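PDB 2B9S: topoisomerase I-like protein from Leishmania donovani, which is a subunit, probably the large one, of a heterodimeric type I DNA topoisomerase that probably relaxes supercoiled DNA by transiently nicking and resealing one strand. Local coordinates for residues E37-P42 and Y108-V113; T61-M66 and R79-S84; H69-Y72 and V76-R79; E83-I88 and C102-I107. One frame throughout, in Å; residues are numbered along the deposited sequence.

Interaction 1. Residues E37-P42 and Y108-V113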
# COMPACT_ATOMS: atom_id res chain seq x y z
N GLU D 37 12.81 -27.16 4.45
CA GLU D 37 12.87 -28.63 4.53
C GLU D 37 13.05 -29.25 3.14
O GLU D 37 12.08 -29.30 2.36
CB GLU D 37 11.63 -29.21 5.22
N PRO D 38 14.28 -29.67 2.80
CA PRO D 38 14.50 -30.17 1.44
C PRO D 38 13.75 -31.46 1.15
O PRO D 38 13.53 -32.26 2.06
CB PRO D 38 16.02 -30.41 1.37
CG PRO D 38 16.58 -29.72 2.56
CD PRO D 38 15.52 -29.72 3.60
N HIS D 39 13.35 -31.65 -0.10
CA HIS D 39 12.63 -32.85 -0.49
C HIS D 39 13.54 -33.82 -1.24
O HIS D 39 13.18 -34.97 -1.45
CB HIS D 39 11.40 -32.48 -1.34
CG HIS D 39 11.69 -31.44 -2.39
ND1 HIS D 39 12.56 -31.65 -3.43
CD2 HIS D 39 11.21 -30.18 -2.55
CE1 HIS D 39 12.63 -30.56 -4.18
NE2 HIS D 39 11.82 -29.66 -3.67
N GLY D 40 14.70 -33.33 -1.67
CA GLY D 40 15.65 -34.14 -2.45
C GLY D 40 15.21 -34.59 -3.84
O GLY D 40 15.82 -35.50 -4.41
N ILE D 41 14.14 -34.00 -4.37
CA ILE D 41 13.72 -34.26 -5.76
C ILE D 41 14.66 -33.54 -6.75
O ILE D 41 14.84 -32.34 -6.67
CB ILE D 41 12.22 -33.87 -6.02
CG1 ILE D 41 11.27 -34.50 -4.99
CG2 ILE D 41 11.77 -34.27 -7.44
CD1 ILE D 41 11.35 -36.04 -4.89
N PRO D 42 15.25 -34.26 -7.69
CA PRO D 42 16.09 -33.61 -8.69
C PRO D 42 15.32 -32.83 -9.76
O PRO D 42 14.13 -33.01 -9.92
CB PRO D 42 16.83 -34.78 -9.32
CG PRO D 42 15.88 -35.87 -9.23
CD PRO D 42 15.10 -35.69 -7.97
N TYR D 108 7.62 -29.92 -9.74
CA TYR D 108 6.22 -29.52 -9.93
C TYR D 108 5.26 -30.61 -9.49
O TYR D 108 4.30 -30.36 -8.78
CB TYR D 108 5.93 -29.18 -11.38
CG TYR D 108 4.51 -28.68 -11.57
CD1 TYR D 108 3.61 -29.38 -12.36
CD2 TYR D 108 4.08 -27.51 -10.94
CE1 TYR D 108 2.31 -28.91 -12.54
CE2 TYR D 108 2.79 -27.04 -11.10
CZ TYR D 108 1.91 -27.74 -11.91
OH TYR D 108 0.61 -27.27 -12.06
N GLN D 109 5.50 -31.83 -9.98
CA GLN D 109 4.66 -32.97 -9.63
C GLN D 109 4.67 -33.28 -8.14
O GLN D 109 3.62 -33.56 -7.57
CB GLN D 109 5.05 -34.19 -10.47
CG GLN D 109 4.78 -34.00 -11.98
CD GLN D 109 3.32 -33.69 -12.27
OE1 GLN D 109 2.42 -34.13 -11.55
NE2 GLN D 109 3.09 -32.93 -13.33
N TRP D 110 5.85 -33.21 -7.52
CA TRP D 110 5.98 -33.29 -6.04
C TRP D 110 5.05 -32.28 -5.37
O TRP D 110 4.32 -32.61 -4.45
CB TRP D 110 7.43 -33.06 -5.60
CG TRP D 110 7.61 -32.92 -4.10
CD1 TRP D 110 7.77 -33.94 -3.19
CD2 TRP D 110 7.64 -31.70 -3.34
NE1 TRP D 110 7.90 -33.43 -1.93
CE2 TRP D 110 7.82 -32.06 -1.98
CE3 TRP D 110 7.54 -30.34 -3.67
CZ2 TRP D 110 7.91 -31.11 -0.95
CZ3 TRP D 110 7.62 -29.40 -2.65
CH2 TRP D 110 7.79 -29.79 -1.29
N HIS D 111 5.09 -31.03 -5.84
CA HIS D 111 4.25 -29.96 -5.30
C HIS D 111 2.73 -30.25 -5.41
O HIS D 111 1.96 -29.89 -4.51
CB HIS D 111 4.64 -28.62 -5.94
CG HIS D 111 3.51 -27.63 -6.05
ND1 HIS D 111 3.06 -26.89 -4.98
CD2 HIS D 111 2.73 -27.28 -7.11
CE1 HIS D 111 2.06 -26.12 -5.38
NE2 HIS D 111 1.84 -26.35 -6.66
N LEU D 112 2.31 -30.87 -6.51
CA LEU D 112 0.90 -31.23 -6.72
C LEU D 112 0.44 -32.35 -5.79
O LEU D 112 -0.72 -32.41 -5.41
CB LEU D 112 0.63 -31.64 -8.17
CG LEU D 112 0.69 -30.63 -9.32
CD1 LEU D 112 0.24 -31.32 -10.60
CD2 LEU D 112 -0.17 -29.39 -9.05
N VAL D 113 1.37 -33.25 -5.47
CA VAL D 113 1.13 -34.31 -4.49
C VAL D 113 1.00 -33.70 -3.08
O VAL D 113 0.13 -34.10 -2.31
CB VAL D 113 2.24 -35.40 -4.55
CG1 VAL D 113 2.16 -36.38 -3.37
CG2 VAL D 113 2.16 -36.16 -5.86
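The indole of Trp110 carries the side chain of His39 over one of its faces, with CB and CD2 of the histidine laid against it, while CG1 of Ile41 comes at the same tryptophan obliquely near CD1. The two rings are tilted rather than stacked: the imidazole and the six-membered ring lie 4.4 Å apart between centroids, with planes at 46°. Here an irregular loop, 37-42, packs on the flank of helix 105-119 in the DNA-binding fragment of a eukaryotic-type topoisomerase I. His39 CB sits 3.7 Å from Trp110 CE2, and His39 CD2 reaches the far rim at Trp110 CH2, also at 3.7 Å. Trp110 extends from its helix with CG anti to the backbone N (chi1 171°), which carries the indole out to the loop. Ile41 approaches less closely, its CG1 lying 4.0 Å from Trp110 CD1. Polar partners at both ring nitrogens probably help to hold the tilt of the imidazole. NE2 is hydrogen-bonded to the hydroxyl of Thr61 on helix 54-64, and Glu57 of that helix accepts from the backbone N of His39 and of Gly40. At the other nitrogen, the backbone N of Ile41 donates to His39 ND1 at 3.0 Å, almost exactly in the ring plane.

Interaction 2. Residues T61-M66 and R79-S84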
# COMPACT_ATOMS: atom_id res chain seq x y z
N THR D 61 12.55 -24.63 -6.47
CA THR D 61 11.19 -25.03 -6.11
C THR D 61 10.25 -23.83 -6.18
O THR D 61 9.10 -23.97 -6.53
CB THR D 61 11.14 -25.72 -4.67
OG1 THR D 61 12.03 -26.84 -4.64
CG2 THR D 61 9.73 -26.20 -4.28
N MET D 62 10.75 -22.66 -5.81
CA MET D 62 9.98 -21.41 -5.85
C MET D 62 9.40 -21.13 -7.25
O MET D 62 8.22 -20.83 -7.40
CB MET D 62 10.86 -20.25 -5.40
CG MET D 62 11.05 -20.10 -3.93
SD MET D 62 12.33 -18.87 -3.62
CE MET D 62 12.56 -19.20 -1.85
N PHE D 63 10.25 -21.26 -8.26
CA PHE D 63 9.91 -21.14 -9.67
C PHE D 63 9.05 -22.30 -10.20
O PHE D 63 7.98 -22.07 -10.79
CB PHE D 63 11.22 -21.07 -10.46
CG PHE D 63 11.05 -20.82 -11.96
CD1 PHE D 63 10.63 -19.58 -12.43
CD2 PHE D 63 11.34 -21.82 -12.88
CE1 PHE D 63 10.50 -19.34 -13.80
CE2 PHE D 63 11.21 -21.59 -14.26
CZ PHE D 63 10.79 -20.34 -14.71
N ALA D 64 9.52 -23.54 -9.99
CA ALA D 64 8.84 -24.78 -10.43
C ALA D 64 7.36 -24.81 -10.09
O ALA D 64 6.54 -25.27 -10.89
CB ALA D 64 9.55 -26.03 -9.83
N VAL D 65 7.06 -24.36 -8.89
CA VAL D 65 5.75 -24.34 -8.25
C VAL D 65 4.80 -23.29 -8.88
O VAL D 65 3.56 -23.39 -8.79
CB VAL D 65 6.04 -24.07 -6.75
CG1 VAL D 65 5.14 -23.03 -6.12
CG2 VAL D 65 6.15 -25.38 -5.95
N MET D 66 5.41 -22.30 -9.56
CA MET D 66 4.67 -21.21 -10.21
C MET D 66 4.29 -21.48 -11.67
O MET D 66 3.91 -20.55 -12.37
CB MET D 66 5.46 -19.90 -10.12
CG MET D 66 5.49 -19.32 -8.71
SD MET D 66 6.28 -17.70 -8.66
CE MET D 66 5.07 -16.69 -9.56
N ARG D 79 14.06 -14.34 -16.52
CA ARG D 79 15.42 -13.85 -16.54
C ARG D 79 15.91 -13.50 -15.14
O ARG D 79 17.02 -13.87 -14.76
CB ARG D 79 15.56 -12.66 -17.51
CG ARG D 79 16.62 -11.64 -17.09
CD ARG D 79 17.22 -10.82 -18.24
NE ARG D 79 16.25 -10.51 -19.28
CZ ARG D 79 15.39 -9.48 -19.24
NH1 ARG D 79 15.35 -8.66 -18.20
NH2 ARG D 79 14.55 -9.31 -20.26
N ASN D 80 15.10 -12.81 -14.37
CA ASN D 80 15.54 -12.39 -13.03
C ASN D 80 15.67 -13.56 -12.07
O ASN D 80 16.61 -13.61 -11.29
CB ASN D 80 14.60 -11.34 -12.48
CG ASN D 80 14.84 -9.98 -13.08
OD1 ASN D 80 15.97 -9.62 -13.38
ND2 ASN D 80 13.75 -9.22 -13.28
N PHE D 81 14.73 -14.49 -12.14
CA PHE D 81 14.84 -15.76 -11.41
C PHE D 81 16.15 -16.50 -11.72
O PHE D 81 16.86 -16.92 -10.80
CB PHE D 81 13.64 -16.69 -11.68
CG PHE D 81 13.97 -18.16 -11.47
CD1 PHE D 81 14.08 -18.69 -10.16
CD2 PHE D 81 14.26 -19.00 -12.56
CE1 PHE D 81 14.45 -20.03 -9.95
CE2 PHE D 81 14.61 -20.31 -12.37
CZ PHE D 81 14.70 -20.84 -11.05
N PHE D 82 16.45 -16.67 -13.01
CA PHE D 82 17.60 -17.45 -13.47
C PHE D 82 18.92 -16.82 -13.02
O PHE D 82 19.85 -17.53 -12.63
CB PHE D 82 17.56 -17.65 -15.01
CG PHE D 82 18.55 -18.70 -15.53
CD1 PHE D 82 18.39 -20.05 -15.22
CD2 PHE D 82 19.63 -18.32 -16.32
CE1 PHE D 82 19.29 -21.02 -15.68
CE2 PHE D 82 20.56 -19.27 -16.78
CZ PHE D 82 20.38 -20.63 -16.46
N GLU D 83 18.99 -15.49 -13.04
CA GLU D 83 20.15 -14.76 -12.55
C GLU D 83 20.32 -14.96 -11.05
O GLU D 83 21.40 -15.27 -10.58
CB GLU D 83 20.08 -13.25 -12.91
N SER D 84 19.23 -14.82 -10.29
CA SER D 84 19.24 -15.09 -8.86
C SER D 84 19.68 -16.51 -8.54
O SER D 84 20.52 -16.72 -7.66
CB SER D 84 17.88 -14.80 -8.23
OG SER D 84 17.63 -13.41 -8.12
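Phe63 of helix 54-64 lays its side chain, from CB outward, across one face of the Phe81 ring on helix 75-89, an example of two helices meeting through an aromatic pair. Phe63 CB lies 3.4 Å from Phe81 CE1 and 3.5 Å from Phe81 CZ. This methylene stands over the face of the Phe81 ring, 18° off its normal, and so makes a CH-pi contact. One atom further on, Phe63 CG is 3.6 Å from Phe81 CE2. The ring then divides: Phe63 CD1 lies over CD2 and CG of Phe81, and Phe63 CD2 is 3.6 Å from Phe81 CE2. Beyond them, CE1 and CE2 of Phe63 pass the rim of the partner ring at longer range. The outcome is an offset stack with centroids 4.2 Å apart and planes only 5° from parallel, although the two side chains cross at about a right angle. In both residues CG is anti to the backbone N (chi1 -175° in Phe63), which sends each ring toward the other helix. The pair belongs to a larger aromatic cluster of the DNA-binding fragment: Phe63 also stacks with Tyr72 and meets Phe104 edge-to-face, Phe81 meets Trp85, and Leu162 touches both phenylalanines. With both rings buried and no polar atom in either side chain, the contact rests on dispersion and shape, and the close match of the planes suggests that neither ring would turn far without disturbing the other.

Interaction 3. Residues H69-Y72 and V76-R79. With nucleotides of chain B.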
# COMPACT_ATOMS: atom_id res chain seq x y z
N HIS D 69 1.14 -19.93 -13.28
CA HIS D 69 1.00 -18.49 -13.08
C HIS D 69 1.50 -17.74 -14.30
O HIS D 69 2.47 -18.17 -14.92
CB HIS D 69 1.77 -18.03 -11.84
CG HIS D 69 1.22 -16.77 -11.25
ND1 HIS D 69 1.45 -15.53 -11.80
CD2 HIS D 69 0.39 -16.57 -10.20
CE1 HIS D 69 0.79 -14.62 -11.12
NE2 HIS D 69 0.14 -15.22 -10.13
N ASP D 70 0.87 -16.61 -14.61
CA ASP D 70 1.30 -15.71 -15.72
C ASP D 70 2.75 -15.26 -15.62
O ASP D 70 3.41 -15.10 -16.64
CB ASP D 70 0.41 -14.45 -15.79
CG ASP D 70 -1.02 -14.74 -16.28
OD1 ASP D 70 -1.32 -15.88 -16.71
OD2 ASP D 70 -1.86 -13.81 -16.22
N TYR D 71 3.24 -15.02 -14.41
CA TYR D 71 4.65 -14.67 -14.17
C TYR D 71 5.63 -15.64 -14.82
O TYR D 71 6.66 -15.23 -15.37
CB TYR D 71 4.94 -14.65 -12.66
CG TYR D 71 4.62 -13.37 -11.93
CD1 TYR D 71 5.15 -12.14 -12.35
CD2 TYR D 71 3.85 -13.40 -10.76
CE1 TYR D 71 4.89 -10.95 -11.64
CE2 TYR D 71 3.57 -12.20 -10.05
CZ TYR D 71 4.10 -10.99 -10.49
OH TYR D 71 3.84 -9.82 -9.79
N TYR D 72 5.32 -16.93 -14.72
CA TYR D 72 6.19 -18.03 -15.18
C TYR D 72 6.56 -17.95 -16.65
O TYR D 72 7.62 -18.42 -17.05
CB TYR D 72 5.47 -19.36 -14.93
CG TYR D 72 6.31 -20.62 -15.02
CD1 TYR D 72 6.35 -21.39 -16.20
CD2 TYR D 72 7.00 -21.08 -13.91
CE1 TYR D 72 7.10 -22.58 -16.26
CE2 TYR D 72 7.73 -22.26 -13.95
CZ TYR D 72 7.79 -23.00 -15.12
OH TYR D 72 8.53 -24.17 -15.11
N VAL D 76 10.91 -11.27 -18.32
CA VAL D 76 11.65 -10.50 -17.32
C VAL D 76 11.69 -11.30 -16.02
O VAL D 76 12.73 -11.36 -15.36
CB VAL D 76 11.04 -9.10 -17.09
CG1 VAL D 76 11.76 -8.38 -15.96
CG2 VAL D 76 11.11 -8.26 -18.40
N PHE D 77 10.56 -11.91 -15.67
CA PHE D 77 10.43 -12.74 -14.49
C PHE D 77 11.40 -13.92 -14.54
O PHE D 77 12.14 -14.17 -13.58
CB PHE D 77 8.98 -13.22 -14.32
CG PHE D 77 8.75 -13.97 -13.03
CD1 PHE D 77 8.91 -15.37 -12.97
CD2 PHE D 77 8.38 -13.29 -11.89
CE1 PHE D 77 8.72 -16.07 -11.77
CE2 PHE D 77 8.18 -13.98 -10.68
CZ PHE D 77 8.36 -15.38 -10.63
N ARG D 78 11.40 -14.62 -15.68
CA ARG D 78 12.24 -15.80 -15.93
C ARG D 78 13.72 -15.47 -15.91
O ARG D 78 14.53 -16.21 -15.35
CB ARG D 78 11.88 -16.42 -17.29
CG ARG D 78 10.50 -16.99 -17.37
CD ARG D 78 10.16 -17.39 -18.79
NE ARG D 78 10.94 -18.54 -19.26
CZ ARG D 78 10.59 -19.82 -19.08
NH1 ARG D 78 9.47 -20.15 -18.44
NH2 ARG D 78 11.39 -20.77 -19.56
N ARG D 79 14.06 -14.34 -16.52
CA ARG D 79 15.42 -13.85 -16.54
C ARG D 79 15.91 -13.50 -15.14
O ARG D 79 17.02 -13.87 -14.76
CB ARG D 79 15.56 -12.66 -17.51
CG ARG D 79 16.62 -11.64 -17.09
CD ARG D 79 17.22 -10.82 -18.24
NE ARG D 79 16.25 -10.51 -19.28
CZ ARG D 79 15.39 -9.48 -19.24
NH1 ARG D 79 15.35 -8.66 -18.20
NH2 ARG D 79 14.55 -9.31 -20.26
P DA B 4 -2.46 -12.94 -8.22
OP1 DA B 4 -1.11 -13.39 -8.61
OP2 DA B 4 -3.56 -13.06 -9.20
O5' DA B 4 -2.88 -13.61 -6.83
C5' DA B 4 -1.92 -13.78 -5.80
C4' DA B 4 -2.58 -14.33 -4.54
O4' DA B 4 -3.51 -13.41 -3.95
C3' DA B 4 -3.41 -15.60 -4.73
O3' DA B 4 -2.79 -16.47 -3.84
C2' DA B 4 -4.84 -15.25 -4.30
C1' DA B 4 -4.57 -14.11 -3.34
N9 DA B 4 -5.66 -13.14 -3.21
C8 DA B 4 -6.40 -12.62 -4.23
N7 DA B 4 -7.29 -11.74 -3.82
C5 DA B 4 -7.12 -11.69 -2.44
C6 DA B 4 -7.76 -10.95 -1.43
N6 DA B 4 -8.75 -10.10 -1.68
N1 DA B 4 -7.34 -11.12 -0.16
C2 DA B 4 -6.35 -11.99 0.09
N3 DA B 4 -5.66 -12.74 -0.79
C4 DA B 4 -6.11 -12.55 -2.04
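Tyr71 sets its CB over the centre of the Phe77 ring, 3.7 Å from the centroid and 8° off the normal, giving a CH-pi contact. The setting is the connection between helices 54-64 and 75-89 of the DNA-binding fragment, where a short 3-10 turn, 70-72, packs back on the first turn of helix 75-89. Phe77 leaves its helix with CG anti to the backbone N (chi1 -174°), which sends the ring to the tyrosine. Tyr71 has its own CG beside the backbone N, and its phenol is displaced along the phenylalanine, so little of one ring covers the other; CD1 of Tyr71 is 3.5 Å from CD2 of Phe77. At its far end the Tyr71 hydroxyl is hydrogen-bonded to the carbonyl of Gly165.

Arg78 reaches the same turn by a different route. Its chain is extended at chi2 and bends at chi3 (69°), bringing the guanidinium edge-on to the carbonyl of Tyr72. Arg78 NH1 donates to Tyr72 O at 2.9 Å in a nearly straight bond, with the oxygen close to the guanidinium plane. Arg78 NH1 also lies 4.0 Å from Tyr72 CE1, the guanidinium nearly perpendicular to the phenol, but the charge is too distant for more than a weak cation-pi attraction.

His69 links this turn to the DNA. His69 ND1 accepts from the backbone N of Tyr71 at 3.2 Å, which helps hold the imidazole in position, while at the other ring nitrogen His69 NE2 donates to phosphate oxygen OP1 of DA4 of chain B at 2.7 Å.

Interaction 4. Residues E83-I88 and C102-I107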
# COMPACT_ATOMS: atom_id res chain seq x y z
N GLU D 83 18.99 -15.49 -13.04
CA GLU D 83 20.15 -14.76 -12.55
C GLU D 83 20.32 -14.96 -11.05
O GLU D 83 21.40 -15.27 -10.58
CB GLU D 83 20.08 -13.25 -12.91
N SER D 84 19.23 -14.82 -10.29
CA SER D 84 19.24 -15.09 -8.86
C SER D 84 19.68 -16.51 -8.54
O SER D 84 20.52 -16.72 -7.66
CB SER D 84 17.88 -14.80 -8.23
OG SER D 84 17.63 -13.41 -8.12
N TRP D 85 19.12 -17.48 -9.27
CA TRP D 85 19.38 -18.90 -9.05
C TRP D 85 20.83 -19.27 -9.35
O TRP D 85 21.46 -19.99 -8.57
CB TRP D 85 18.41 -19.74 -9.88
CG TRP D 85 18.40 -21.19 -9.54
CD1 TRP D 85 18.51 -21.76 -8.29
CD2 TRP D 85 18.25 -22.28 -10.47
NE1 TRP D 85 18.45 -23.13 -8.39
CE2 TRP D 85 18.29 -23.47 -9.71
CE3 TRP D 85 18.11 -22.36 -11.87
CZ2 TRP D 85 18.17 -24.74 -10.30
CZ3 TRP D 85 18.01 -23.62 -12.46
CH2 TRP D 85 18.03 -24.80 -11.67
N ARG D 86 21.33 -18.78 -10.48
CA ARG D 86 22.74 -18.90 -10.89
C ARG D 86 23.77 -18.30 -9.92
O ARG D 86 24.89 -18.82 -9.84
CB ARG D 86 22.95 -18.25 -12.27
CG ARG D 86 22.43 -19.05 -13.46
CD ARG D 86 23.24 -20.33 -13.73
NE ARG D 86 24.66 -20.05 -14.00
CZ ARG D 86 25.18 -19.74 -15.19
NH1 ARG D 86 24.42 -19.64 -16.28
NH2 ARG D 86 26.48 -19.52 -15.30
N GLU D 87 23.43 -17.21 -9.24
CA GLU D 87 24.31 -16.65 -8.19
C GLU D 87 24.58 -17.68 -7.09
O GLU D 87 25.67 -17.70 -6.50
CB GLU D 87 23.66 -15.45 -7.51
CG GLU D 87 23.76 -14.13 -8.21
CD GLU D 87 23.16 -13.02 -7.35
OE1 GLU D 87 22.34 -12.22 -7.89
OE2 GLU D 87 23.48 -12.97 -6.13
N ILE D 88 23.57 -18.48 -6.79
CA ILE D 88 23.67 -19.53 -5.79
C ILE D 88 24.43 -20.72 -6.39
O ILE D 88 25.39 -21.21 -5.78
CB ILE D 88 22.27 -19.95 -5.25
CG1 ILE D 88 21.60 -18.75 -4.55
CG2 ILE D 88 22.36 -21.17 -4.30
CD1 ILE D 88 20.08 -18.86 -4.37
N CYS D 102 16.31 -26.52 -18.60
CA CYS D 102 15.97 -27.00 -17.26
C CYS D 102 14.58 -27.58 -17.26
O CYS D 102 13.65 -26.91 -17.69
CB CYS D 102 15.99 -25.87 -16.24
SG CYS D 102 17.54 -25.07 -15.98
N ASP D 103 14.41 -28.80 -16.76
CA ASP D 103 13.10 -29.42 -16.65
C ASP D 103 12.74 -29.59 -15.17
O ASP D 103 13.33 -30.40 -14.47
CB ASP D 103 13.12 -30.76 -17.36
CG ASP D 103 11.74 -31.40 -17.50
OD1 ASP D 103 10.78 -31.00 -16.82
OD2 ASP D 103 11.65 -32.34 -18.31
N PHE D 104 11.76 -28.81 -14.73
CA PHE D 104 11.36 -28.74 -13.33
C PHE D 104 10.22 -29.66 -12.99
O PHE D 104 9.69 -29.60 -11.88
CB PHE D 104 10.93 -27.32 -12.98
CG PHE D 104 12.02 -26.31 -13.09
CD1 PHE D 104 12.88 -26.07 -12.01
CD2 PHE D 104 12.17 -25.55 -14.27
CE1 PHE D 104 13.89 -25.12 -12.10
CE2 PHE D 104 13.20 -24.58 -14.37
CZ PHE D 104 14.06 -24.37 -13.28
N GLU D 105 9.85 -30.53 -13.92
CA GLU D 105 8.64 -31.34 -13.80
C GLU D 105 8.57 -32.27 -12.56
O GLU D 105 7.52 -32.36 -11.91
CB GLU D 105 8.37 -32.10 -15.12
CG GLU D 105 6.95 -32.63 -15.28
CD GLU D 105 5.84 -31.54 -15.17
OE1 GLU D 105 6.11 -30.32 -15.27
OE2 GLU D 105 4.68 -31.93 -14.97
N PRO D 106 9.69 -32.98 -12.23
CA PRO D 106 9.61 -33.78 -10.99
C PRO D 106 9.27 -32.94 -9.74
O PRO D 106 8.49 -33.37 -8.89
CB PRO D 106 11.02 -34.41 -10.88
CG PRO D 106 11.56 -34.39 -12.28
CD PRO D 106 10.99 -33.14 -12.90
N ILE D 107 9.82 -31.73 -9.63
CA ILE D 107 9.50 -30.89 -8.48
C ILE D 107 8.05 -30.38 -8.56
O ILE D 107 7.34 -30.40 -7.55
CB ILE D 107 10.47 -29.71 -8.30
CG1 ILE D 107 11.88 -30.24 -7.98
CG2 ILE D 107 9.89 -28.73 -7.25
CD1 ILE D 107 12.97 -29.16 -7.94
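Trp85 and Phe104 reach toward each other from the two sides of the contact, and their outer carbons meet obliquely. The six-membered ring of the indole and the phenyl ring are inclined at 47°, neither stacked nor edge-to-face, with centroids 5.8 Å apart. Trp85 CZ3 is 4.1 Å from Phe104 CZ, and Trp85 CH2 is 4.2 Å from Phe104 CE1. Cys102 meets the same end of the indole in another manner. Cys102 SG lies in the indole plane, 3.8 Å from Trp85 CZ3, so this is a sulfur-aromatic contact at the edge of the ring and not over its face. The tryptophan can serve both partners because its CG is anti to the backbone N (chi1 -169°), which carries the benzo end far out from helix 75-89; the nearest CA atoms of the two segments, those of Trp85 and Cys102, are 12.0 Å apart.

What the indole bridges to is a strand-to-helix junction. Strand 102-103 is an outer strand of a small antiparallel sheet, pairing with strand 43-45, and Phe104 takes the N-cap position of helix 105-119. Just there, Asp103 OD1 accepts from the backbone N of Glu105 at 3.1 Å, closing an Asx turn that shapes the start of the helix. Helix 54-64 also borders the tryptophan: the indole NE1 is hydrogen-bonded to the carbonyl of Glu56, and Ala60 touches the ring. The Phe104 ring, beyond its meeting with Trp85, touches Ile43 of the adjoining strand.

The four contacts, all within one DNA-binding fragment, differ in chemistry with their place in the fold. Interactions 2 and 4 are buried and apolar; their centres are only 6 Å apart, and both draw on helix 75-89. Interaction 3, partly buried, uses the start of that same helix and adds polar bonds, including one to a DNA phosphate. Interaction 1 lies at the surface, where a loop with a polar histidine covers helix 105-119, the helix whose beginning belongs to interaction 4. It meets interaction 2 but does not touch interaction 3. Helix 54-64 takes part in both interaction 2 and the surroundings of interaction 1, giving Phe63 to the aromatic cluster and Thr61 to the loop's histidine.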